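Local coordinates for protein alpha-glucosidase (Bacteroides thetaiotaomicron, PDB 5XFM) that hydrolyses beta-L-arabinopyranosides and alpha-galactosides, acting as a bifunctional glycoside hydrolase of family 97, at residues N67-V81 / V92-E106. The protein carries 1 engineered substitution. Sequence-based numbering, arbitrary orientation.
Sequences NLKLTGHSVDKIDTV and VHYRANELTCHLENE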
loop_
_atom_site.group_PDB
_atom_site.type_symbol
_atom_site.label_atom_id
_atom_site.label_comp_id
_atom_site.label_asym_id
_atom_site.label_seq_id
_atom_site.Cartn_x
_atom_site.Cartn_y
_atom_site.Cartn_z
ATOM N N ASN A 67 32.991 2.271 -13.487
ATOM C CA ASN A 67 34.319 1.725 -13.299
ATOM C C ASN A 67 34.668 1.484 -11.830
ATOM O O ASN A 67 35.642 2.020 -11.313
ATOM C CB ASN A 67 35.348 2.657 -13.948
ATOM C CG ASN A 67 35.120 2.831 -15.450
ATOM O OD1 ASN A 67 34.739 1.885 -16.143
ATOM N ND2 ASN A 67 35.319 4.049 -15.947
ATOM N N LEU A 68 33.820 0.729 -11.146
ATOM C CA LEU A 68 34.057 0.361 -9.761
ATOM C C LEU A 68 34.850 -0.930 -9.653
ATOM O O LEU A 68 34.876 -1.735 -10.584
ATOM C CB LEU A 68 32.732 0.229 -8.991
ATOM C CG LEU A 68 31.999 1.470 -8.438
ATOM C CD1 LEU A 68 32.144 2.705 -9.308
ATOM C CD2 LEU A 68 30.518 1.147 -8.212
ATOM N N LYS A 69 35.500 -1.116 -8.510
ATOM C CA LYS A 69 36.152 -2.380 -8.208
ATOM C C LYS A 69 35.395 -3.043 -7.074
ATOM O O LYS A 69 34.907 -2.364 -6.171
ATOM C CB LYS A 69 37.614 -2.188 -7.808
ATOM C CG LYS A 69 38.432 -1.316 -8.741
ATOM C CD LYS A 69 39.780 -0.978 -8.117
ATOM C CE LYS A 69 40.667 -0.211 -9.087
ATOM N NZ LYS A 69 41.086 -1.058 -10.243
ATOM N N LEU A 70 35.255 -4.361 -7.152
ATOM C CA LEU A 70 34.740 -5.147 -6.044
ATOM C C LEU A 70 35.952 -5.623 -5.256
ATOM O O LEU A 70 36.602 -6.598 -5.632
ATOM C CB LEU A 70 33.912 -6.329 -6.547
ATOM C CG LEU A 70 33.281 -7.262 -5.514
ATOM C CD1 LEU A 70 32.206 -6.543 -4.728
ATOM C CD2 LEU A 70 32.721 -8.513 -6.173
ATOM N N THR A 71 36.253 -4.933 -4.163
ATOM C CA THR A 71 37.451 -5.216 -3.371
ATOM C C THR A 71 37.315 -6.469 -2.511
ATOM O O THR A 71 38.314 -7.090 -2.136
ATOM C CB THR A 71 37.811 -4.015 -2.471
ATOM O OG1 THR A 71 36.672 -3.667 -1.673
ATOM C CG2 THR A 71 38.182 -2.816 -3.317
ATOM N N GLY A 72 36.084 -6.817 -2.162
ATOM C CA GLY A 72 35.840 -8.008 -1.375
ATOM C C GLY A 72 34.369 -8.185 -1.082
ATOM O O GLY A 72 33.576 -7.272 -1.290
ATOM N N HIS A 73 34.002 -9.353 -0.569
ATOM C CA HIS A 73 32.613 -9.611 -0.232
ATOM C C HIS A 73 32.464 -10.585 0.930
ATOM O O HIS A 73 33.384 -11.329 1.263
ATOM C CB HIS A 73 31.861 -10.122 -1.462
ATOM C CG HIS A 73 32.280 -11.488 -1.910
ATOM N ND1 HIS A 73 31.660 -12.641 -1.474
ATOM C CD2 HIS A 73 33.253 -11.885 -2.764
ATOM C CE1 HIS A 73 32.235 -13.687 -2.039
ATOM N NE2 HIS A 73 33.205 -13.256 -2.826
ATOM N N SER A 74 31.288 -10.565 1.545
ATOM C CA SER A 74 30.984 -11.450 2.660
ATOM C C SER A 74 29.578 -12.012 2.528
ATOM O O SER A 74 28.735 -11.439 1.861
ATOM C CB SER A 74 31.152 -10.714 3.988
ATOM O OG SER A 74 30.175 -9.702 4.134
ATOM N N VAL A 75 29.335 -13.154 3.150
ATOM C CA VAL A 75 28.029 -13.798 3.093
ATOM C C VAL A 75 27.511 -14.172 4.487
ATOM O O VAL A 75 28.287 -14.525 5.371
ATOM C CB VAL A 75 28.079 -15.060 2.199
ATOM C CG1 VAL A 75 29.071 -16.077 2.761
ATOM C CG2 VAL A 75 26.688 -15.675 2.041
ATOM N N ASP A 76 26.208 -14.032 4.702
ATOM C CA ASP A 76 25.632 -14.462 5.967
ATOM C C ASP A 76 24.250 -15.068 5.790
ATOM O O ASP A 76 23.608 -14.882 4.767
ATOM C CB ASP A 76 25.559 -13.284 6.943
ATOM C CG ASP A 76 25.425 -13.729 8.389
ATOM O OD1 ASP A 76 25.429 -14.955 8.639
ATOM O OD2 ASP A 76 25.311 -12.855 9.276
ATOM N N LYS A 77 23.812 -15.819 6.791
ATOM C CA LYS A 77 22.506 -16.453 6.754
ATOM C C LYS A 77 21.611 -15.745 7.758
ATOM O O LYS A 77 21.966 -15.599 8.925
ATOM C CB LYS A 77 22.620 -17.948 7.060
ATOM C CG LYS A 77 23.042 -18.793 5.864
ATOM C CD LYS A 77 22.845 -20.277 6.130
ATOM C CE LYS A 77 23.822 -20.754 7.206
ATOM N NZ LYS A 77 23.389 -22.004 7.892
ATOM N N ILE A 78 20.445 -15.311 7.307
ATOM C CA ILE A 78 19.472 -14.722 8.207
ATOM C C ILE A 78 18.314 -15.679 8.433
ATOM O O ILE A 78 17.727 -16.208 7.480
ATOM C CB ILE A 78 18.962 -13.379 7.670
ATOM C CG1 ILE A 78 20.145 -12.433 7.437
ATOM C CG2 ILE A 78 17.955 -12.774 8.630
ATOM C CD1 ILE A 78 19.776 -11.147 6.768
ATOM N N ASP A 79 18.004 -15.911 9.703
ATOM C CA ASP A 79 16.929 -16.812 10.085
ATOM C C ASP A 79 16.305 -16.316 11.380
ATOM O O ASP A 79 16.805 -16.596 12.469
ATOM C CB ASP A 79 17.451 -18.239 10.242
ATOM C CG ASP A 79 16.339 -19.261 10.369
ATOM O OD1 ASP A 79 15.271 -18.933 10.929
ATOM O OD2 ASP A 79 16.531 -20.400 9.896
ATOM N N THR A 80 15.199 -15.591 11.257
ATOM C CA THR A 80 14.578 -14.958 12.410
ATOM C C THR A 80 13.063 -15.074 12.337
ATOM O O THR A 80 12.511 -15.398 11.296
ATOM C CB THR A 80 14.963 -13.467 12.517
ATOM O OG1 THR A 80 14.821 -12.842 11.239
ATOM C CG2 THR A 80 16.400 -13.312 12.983
ATOM N N VAL A 81 12.399 -14.827 13.459
ATOM C CA VAL A 81 10.944 -14.807 13.512
ATOM C C VAL A 81 10.501 -13.453 14.033
ATOM O O VAL A 81 11.081 -12.929 14.982
ATOM C CB VAL A 81 10.380 -15.937 14.411
ATOM C CG1 VAL A 81 8.866 -15.834 14.541
ATOM C CG2 VAL A 81 10.782 -17.291 13.868
ATOM N N VAL A 92 5.872 -14.017 10.899
ATOM C CA VAL A 92 6.779 -14.288 9.795
ATOM C C VAL A 92 8.057 -15.006 10.223
ATOM O O VAL A 92 8.748 -14.588 11.164
ATOM C CB VAL A 92 7.157 -12.989 9.052
ATOM C CG1 VAL A 92 8.172 -13.272 7.947
ATOM C CG2 VAL A 92 5.909 -12.321 8.485
ATOM N N HIS A 93 8.338 -16.110 9.533
ATOM C CA HIS A 93 9.621 -16.791 9.635
ATOM C C HIS A 93 10.496 -16.358 8.460
ATOM O O HIS A 93 10.392 -16.899 7.361
ATOM C CB HIS A 93 9.446 -18.310 9.642
ATOM C CG HIS A 93 10.730 -19.066 9.811
ATOM N ND1 HIS A 93 10.873 -20.386 9.439
ATOM C CD2 HIS A 93 11.925 -18.691 10.330
ATOM C CE1 HIS A 93 12.103 -20.787 9.709
ATOM N NE2 HIS A 93 12.761 -19.778 10.253
ATOM N N TYR A 94 11.343 -15.367 8.700
ATOM C CA TYR A 94 12.187 -14.791 7.668
ATOM C C TYR A 94 13.524 -15.545 7.534
ATOM O O TYR A 94 14.324 -15.623 8.472
ATOM C CB TYR A 94 12.421 -13.310 7.975
ATOM C CG TYR A 94 13.304 -12.599 6.988
ATOM C CD1 TYR A 94 13.066 -12.682 5.618
ATOM C CD2 TYR A 94 14.368 -11.821 7.425
ATOM C CE1 TYR A 94 13.882 -12.022 4.711
ATOM C CE2 TYR A 94 15.187 -11.157 6.529
ATOM C CZ TYR A 94 14.942 -11.262 5.177
ATOM O OH TYR A 94 15.761 -10.602 4.294
ATOM N N ARG A 95 13.746 -16.078 6.338
ATOM C CA ARG A 95 14.913 -16.886 6.003
ATOM C C ARG A 95 15.494 -16.374 4.696
ATOM O O ARG A 95 14.840 -16.435 3.657
ATOM C CB ARG A 95 14.518 -18.362 5.892
ATOM C CG ARG A 95 15.597 -19.328 5.426
ATOM C CD ARG A 95 16.865 -19.321 6.269
ATOM N NE ARG A 95 17.861 -20.243 5.717
ATOM C CZ ARG A 95 18.847 -19.892 4.896
ATOM N NH1 ARG A 95 19.001 -18.626 4.546
ATOM N NH2 ARG A 95 19.689 -20.808 4.433
ATOM N N ALA A 96 16.720 -15.861 4.749
ATOM C CA ALA A 96 17.333 -15.281 3.559
ATOM C C ALA A 96 18.849 -15.414 3.569
ATOM O O ALA A 96 19.458 -15.637 4.617
ATOM C CB ALA A 96 16.947 -13.823 3.429
ATOM N N ASN A 97 19.460 -15.280 2.398
ATOM C CA ASN A 97 20.912 -15.214 2.318
ATOM C C ASN A 97 21.370 -13.806 1.980
ATOM O O ASN A 97 20.820 -13.162 1.091
ATOM C CB ASN A 97 21.454 -16.220 1.300
ATOM C CG ASN A 97 21.306 -17.656 1.767
ATOM O OD1 ASN A 97 21.436 -17.948 2.955
ATOM N ND2 ASN A 97 21.027 -18.559 0.835
ATOM N N GLU A 98 22.375 -13.337 2.707
ATOM C CA GLU A 98 22.853 -11.968 2.590
ATOM C C GLU A 98 24.240 -11.876 1.967
ATOM O O GLU A 98 25.199 -12.483 2.453
ATOM C CB GLU A 98 22.871 -11.298 3.960
ATOM C CG GLU A 98 23.232 -9.829 3.912
ATOM C CD GLU A 98 23.437 -9.242 5.296
ATOM O OE1 GLU A 98 22.570 -8.463 5.741
ATOM O OE2 GLU A 98 24.456 -9.573 5.940
ATOM N N LEU A 99 24.330 -11.124 0.879
ATOM C CA LEU A 99 25.595 -10.846 0.217
ATOM C C LEU A 99 26.010 -9.401 0.451
ATOM O O LEU A 99 25.286 -8.486 0.091
ATOM C CB LEU A 99 25.488 -11.115 -1.283
ATOM C CG LEU A 99 26.705 -10.684 -2.103
ATOM C CD1 LEU A 99 27.941 -11.474 -1.678
ATOM C CD2 LEU A 99 26.439 -10.833 -3.592
ATOM N N THR A 100 27.173 -9.192 1.053
ATOM C CA THR A 100 27.703 -7.848 1.222
ATOM C C THR A 100 28.861 -7.626 0.266
ATOM O O THR A 100 29.857 -8.341 0.305
ATOM C CB THR A 100 28.172 -7.574 2.669
ATOM O OG1 THR A 100 27.090 -7.801 3.583
ATOM C CG2 THR A 100 28.642 -6.129 2.802
ATOM N N CYS A 101 28.703 -6.652 -0.615
ATOM C CA CYS A 101 29.723 -6.301 -1.591
ATOM C C CYS A 101 30.417 -4.991 -1.229
ATOM O O CYS A 101 29.764 -3.983 -0.939
ATOM C CB CYS A 101 29.104 -6.203 -2.987
ATOM S SG CYS A 101 28.426 -7.773 -3.579
ATOM N N HIS A 102 31.745 -5.016 -1.247
ATOM C CA HIS A 102 32.535 -3.826 -0.971
ATOM C C HIS A 102 33.114 -3.259 -2.253
ATOM O O HIS A 102 33.962 -3.881 -2.894
ATOM C CB HIS A 102 33.647 -4.133 0.037
ATOM C CG HIS A 102 33.141 -4.543 1.386
ATOM N ND1 HIS A 102 32.831 -5.848 1.703
ATOM C CD2 HIS A 102 32.895 -3.817 2.502
ATOM C CE1 HIS A 102 32.410 -5.907 2.955
ATOM N NE2 HIS A 102 32.443 -4.688 3.462
ATOM N N LEU A 103 32.638 -2.073 -2.621
ATOM C CA LEU A 103 33.014 -1.433 -3.873
ATOM C C LEU A 103 33.914 -0.230 -3.645
ATOM O O LEU A 103 33.860 0.416 -2.598
ATOM C CB LEU A 103 31.775 -0.983 -4.654
ATOM C CG LEU A 103 30.678 -2.005 -4.929
ATOM C CD1 LEU A 103 29.526 -1.333 -5.664
ATOM C CD2 LEU A 103 31.231 -3.151 -5.738
ATOM N N GLU A 104 34.724 0.075 -4.654
ATOM C CA GLU A 104 35.628 1.215 -4.613
ATOM C C GLU A 104 35.653 1.892 -5.979
ATOM O O GLU A 104 35.661 1.210 -7.004
ATOM C CB GLU A 104 37.029 0.749 -4.207
ATOM C CG GLU A 104 37.889 1.793 -3.535
ATOM C CD GLU A 104 39.167 1.202 -2.960
ATOM O OE1 GLU A 104 39.081 0.400 -2.005
ATOM O OE2 GLU A 104 40.259 1.546 -3.459
ATOM N N ASN A 105 35.652 3.223 -6.010
ATOM C CA ASN A 105 35.821 3.930 -7.276
ATOM C C ASN A 105 37.293 4.213 -7.544
ATOM O O ASN A 105 38.143 3.888 -6.723
ATOM C CB ASN A 105 35.012 5.237 -7.324
ATOM C CG ASN A 105 35.460 6.268 -6.295
ATOM O OD1 ASN A 105 36.459 6.097 -5.594
ATOM N ND2 ASN A 105 34.723 7.367 -6.224
ATOM N N GLU A 106 37.578 4.833 -8.686
ATOM C CA GLU A 106 38.950 5.059 -9.121
ATOM C C GLU A 106 39.706 5.974 -8.169
ATOM O O GLU A 106 40.933 5.920 -8.095
ATOM C CB GLU A 106 38.977 5.661 -10.529
ATOM C CG GLU A 106 38.602 4.691 -11.639
ATOM C CD GLU A 106 38.461 5.370 -12.992
ATOM O OE1 GLU A 106 37.918 6.497 -13.039
ATOM O OE2 GLU A 106 38.892 4.778 -14.006
#
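D79 reaches diagonally across to H93, its OD1 lying at the edge of the imidazole, near one end of a long antiparallel beta hairpin whose strand 69-83 forms an edge of a nine-stranded sheet in the N-terminal region of this family 97 enzyme. Both side chains place CG opposite their own backbone N (chi1 -169° in D79, -177° in H93), which brings NE2 of H93 within 2.7 Å of D79 OD1. The oxygen lies near the imidazole plane and is met on its syn side, but with the donor tilted out of the carboxylate plane: a short yet somewhat bent His-carboxylate bond.

R95, on the same face, bends at chi2, and its NH1 donates to N97 OD1 at 3.0 Å; the acceptor lies in the guanidinium plane, although the donor stands above the amide plane. Alongside N97, K77 brings its aliphatic CD to 3.6 Å from R95 NH2. Replacing R95 with an alanine would probably deprive N97 OD1 of this donor and open a gap beside the K77 chain.

The other face carries I78, whose CG2 approaches Y94 CE2 at 3.8 Å, and E98, whose OE1 forms a salt bridge to R116 of strand 110-117. Back on the face of D79 and R95, near the far end, L70 lays CD1 against L103 CD2 at 3.7 Å and against C101 CB.

Register slips here: L70 pairs with L103 and H73 with C101, so T71 and G72 stand opposite the single residue H102, as in a beta bulge. H102 O takes two bonds from T71, from backbone N at 2.8 Å and from OG1 at 3.0 Å, the hydroxyl standing 65° out of the carbonyl plane.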